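Local coordinates for protein possible prolidase (Bifidobacterium longum NCC2705, PDB 2P9B) that probably acts as an amidohydrolase-family hydrolase of non-peptide carbon-nitrogen bonds, though a prolidase role has also been proposed, at residues G72-H77 against V129-T134. Numbering follows the deposited sequence.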
ATOM      1  N   GLY A  72      -9.234   7.540   3.660  1.00  9.49           N
ATOM      2  CA  GLY A  72      -8.480   7.522   2.418  1.00 10.01           C
ATOM      3  C   GLY A  72      -7.889   6.143   2.194  1.00 10.08           C
ATOM      4  O   GLY A  72      -7.589   5.426   3.155  1.00 11.17           O
ATOM      5  N   LEU A  73      -7.731   5.746   0.933  1.00  9.42           N
ATOM      6  CA  LEU A  73      -7.135   4.441   0.657  1.00  9.82           C
ATOM      7  C   LEU A  73      -5.652   4.502   0.991  1.00 10.93           C
ATOM      8  O   LEU A  73      -5.059   5.571   1.023  1.00 11.79           O
ATOM      9  CB  LEU A  73      -7.306   4.055  -0.820  1.00 10.44           C
ATOM     10  CG  LEU A  73      -8.732   3.759  -1.304  1.00 10.50           C
ATOM     11  CD1 LEU A  73      -8.726   3.485  -2.802  1.00 11.47           C
ATOM     12  CD2 LEU A  73      -9.282   2.548  -0.541  1.00 12.17           C
ATOM     13  N   ILE A  74      -5.066   3.342   1.264  1.00  9.48           N
ATOM     14  CA  ILE A  74      -3.643   3.251   1.571  1.00  9.25           C
ATOM     15  C   ILE A  74      -3.067   2.176   0.667  1.00 10.18           C
ATOM     16  O   ILE A  74      -3.677   1.121   0.497  1.00 10.47           O
ATOM     17  CB  ILE A  74      -3.421   2.852   3.059  1.00  8.36           C
ATOM     18  CG1 ILE A  74      -4.008   3.940   3.966  1.00  9.17           C
ATOM     19  CG2 ILE A  74      -1.930   2.654   3.339  1.00  9.50           C
ATOM     20  CD1 ILE A  74      -3.867   3.667   5.455  1.00 10.28           C
ATOM     21  N   ASN A  75      -1.909   2.447   0.066  1.00 10.31           N
ATOM     22  CA  ASN A  75      -1.264   1.461  -0.799  1.00  9.03           C
ATOM     23  C   ASN A  75       0.076   1.126  -0.155  1.00  9.60           C
ATOM     24  O   ASN A  75       0.968   1.965  -0.092  1.00 10.55           O
ATOM     25  CB  ASN A  75      -1.045   2.017  -2.210  1.00  8.39           C
ATOM     26  CG  ASN A  75      -0.625   0.936  -3.194  1.00  8.24           C
ATOM     27  OD1 ASN A  75       0.145   0.043  -2.848  1.00 10.73           O
ATOM     28  ND2 ASN A  75      -1.131   1.014  -4.420  1.00  9.59           N
ATOM     29  N   ALA A  76       0.214  -0.103   0.335  1.00  9.81           N
ATOM     30  CA  ALA A  76       1.438  -0.508   1.025  1.00  9.82           C
ATOM     31  C   ALA A  76       2.606  -0.932   0.151  1.00 10.25           C
ATOM     32  O   ALA A  76       3.652  -1.334   0.665  1.00 11.20           O
ATOM     33  CB  ALA A  76       1.118  -1.622   2.021  1.00 10.76           C
ATOM     34  N   HIS A  77       2.450  -0.849  -1.164  1.00 10.53           N
ATOM     35  CA  HIS A  77       3.540  -1.256  -2.040  1.00 12.18           C
ATOM     36  C   HIS A  77       3.531  -0.449  -3.333  1.00 10.71           C
ATOM     37  O   HIS A  77       2.813  -0.776  -4.272  1.00 12.99           O
ATOM     38  CB  HIS A  77       3.426  -2.756  -2.335  1.00 12.59           C
ATOM     39  CG  HIS A  77       4.630  -3.332  -3.011  1.00 15.94           C
ATOM     40  ND1 HIS A  77       4.946  -4.672  -2.952  1.00 20.01           N
ATOM     41  CD2 HIS A  77       5.596  -2.750  -3.760  1.00 14.52           C
ATOM     42  CE1 HIS A  77       6.055  -4.890  -3.634  1.00 18.04           C
ATOM     43  NE2 HIS A  77       6.470  -3.742  -4.134  1.00 18.15           N
ATOM     44  N   VAL A 129      -5.649   7.797  -2.652  1.00  9.09           N
ATOM     45  CA  VAL A 129      -4.702   7.144  -1.744  1.00  9.59           C
ATOM     46  C   VAL A 129      -3.975   8.204  -0.911  1.00  9.92           C
ATOM     47  O   VAL A 129      -3.161   8.963  -1.433  1.00 10.78           O
ATOM     48  CB  VAL A 129      -3.670   6.336  -2.541  1.00  9.25           C
ATOM     49  CG1 VAL A 129      -2.774   5.559  -1.598  1.00  9.72           C
ATOM     50  CG2 VAL A 129      -4.388   5.399  -3.495  1.00 10.73           C
ATOM     51  N   THR A 130      -4.258   8.239   0.390  1.00 10.05           N
ATOM     52  CA  THR A 130      -3.674   9.240   1.270  1.00  8.38           C
ATOM     53  C   THR A 130      -2.408   8.836   2.020  1.00  8.55           C
ATOM     54  O   THR A 130      -1.759   9.678   2.638  1.00  9.55           O
ATOM     55  CB  THR A 130      -4.732   9.742   2.266  1.00  8.94           C
ATOM     56  OG1 THR A 130      -5.388   8.624   2.871  1.00 11.03           O
ATOM     57  CG2 THR A 130      -5.771  10.587   1.544  1.00 11.43           C
ATOM     58  N   THR A 131      -2.059   7.556   1.969  1.00  7.23           N
ATOM     59  CA  THR A 131      -0.843   7.071   2.599  1.00  8.79           C
ATOM     60  C   THR A 131      -0.279   6.001   1.679  1.00  8.25           C
ATOM     61  O   THR A 131      -1.026   5.172   1.162  1.00  9.12           O
ATOM     62  CB  THR A 131      -1.101   6.429   3.986  1.00  9.34           C
ATOM     63  OG1 THR A 131      -1.697   7.391   4.863  1.00 11.07           O
ATOM     64  CG2 THR A 131       0.214   5.951   4.605  1.00 10.51           C
ATOM     65  N   ILE A 132       1.030   6.039   1.463  1.00  9.04           N
ATOM     66  CA  ILE A 132       1.683   5.055   0.619  1.00  8.91           C
ATOM     67  C   ILE A 132       3.015   4.671   1.225  1.00  9.93           C
ATOM     68  O   ILE A 132       3.576   5.412   2.036  1.00 10.21           O
ATOM     69  CB  ILE A 132       1.977   5.591  -0.825  1.00  8.99           C
ATOM     70  CG1 ILE A 132       2.974   6.759  -0.776  1.00 10.63           C
ATOM     71  CG2 ILE A 132       0.690   6.007  -1.500  1.00 11.52           C
ATOM     72  CD1 ILE A 132       3.411   7.250  -2.159  1.00 10.58           C
ATOM     73  N   ARG A 133       3.498   3.491   0.855  1.00  9.00           N
ATOM     74  CA  ARG A 133       4.814   3.044   1.277  1.00  8.79           C
ATOM     75  C   ARG A 133       5.515   2.686  -0.016  1.00  9.11           C
ATOM     76  O   ARG A 133       4.973   1.930  -0.817  1.00  9.43           O
ATOM     77  CB  ARG A 133       4.772   1.792   2.156  1.00  8.49           C
ATOM     78  CG  ARG A 133       6.183   1.217   2.379  1.00  8.98           C
ATOM     79  CD  ARG A 133       6.203   0.006   3.295  1.00 10.30           C
ATOM     80  NE  ARG A 133       5.385  -1.086   2.773  1.00 10.86           N
ATOM     81  CZ  ARG A 133       5.439  -2.338   3.214  1.00 10.48           C
ATOM     82  NH1 ARG A 133       6.282  -2.667   4.183  1.00 12.14           N
ATOM     83  NH2 ARG A 133       4.636  -3.262   2.695  1.00 11.34           N
ATOM     84  N   THR A 134       6.692   3.253  -0.253  1.00 10.23           N
ATOM     85  CA  THR A 134       7.425   2.876  -1.453  1.00 10.41           C
ATOM     86  C   THR A 134       8.306   1.704  -1.029  1.00 10.34           C
ATOM     87  O   THR A 134       8.716   1.615   0.131  1.00 11.39           O
ATOM     88  CB  THR A 134       8.317   4.026  -1.996  1.00 10.15           C
ATOM     89  OG1 THR A 134       9.297   4.403  -1.017  1.00 12.33           O
ATOM     90  CG2 THR A 134       7.460   5.223  -2.366  1.00 11.14           C
TER
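Arg133 reaches the backbone of Ala76 side-on, with NE and NH2 both donating to the one carbonyl oxygen. NE lies 2.7 Å from Ala76 O and is the shorter of the two bonds; NH2 stands 3.0 Å from Ala76 O. The oxygen sits in the guanidinium plane, and the bend at chi3 (59°) brings the NE/NH2 edge to it. Behind this grip, strands 73-75 and 129-134 run parallel as neighbours in the barrel sheet of the amidohydrolase fold. Three backbone bonds join them: Thr130 N to Leu73 O, Asn75 N to Thr131 O and Arg133 N to Asn75 O. The register slips by one residue between the Leu73-Val129 and Ile74-Thr131 pairs, a beta bulge. Thr131 N is buried there and has no partner.

Packing is close on the face of Ile74 and Thr131. These side chains lie side by side, with Ile74 CG1 3.8 Å from Thr131 CB. The side chains of Leu73 and Val129 meet more loosely, with Leu73 CB 4.2 Å from Val129 CG2, but Val129 CG1 still sits against the backbone, 3.6 Å from Asn75 N. No side is open to solvent, since every touching residue is buried.

His77 lies with His79 and Asp345 round a vacant point, consistent with the metal site of amidohydrolases. Asn75 CG is anti to the backbone N (chi1 -169°), and OD1 accepts from His77 N at 3.0 Å, an Asx turn. Its ND2 is held by Thr344 and Thr356. Arg133 NH2 also forms a salt bridge to Glu265, and NH1 bonds Thr263. A leucine in place of Arg133 would probably leave Ala76 O without both donors and Glu265 without its charged mate. The Arg133 bonds to Ala76 O and the Asx turn thus tie down the chain corner at Ala76 and His77.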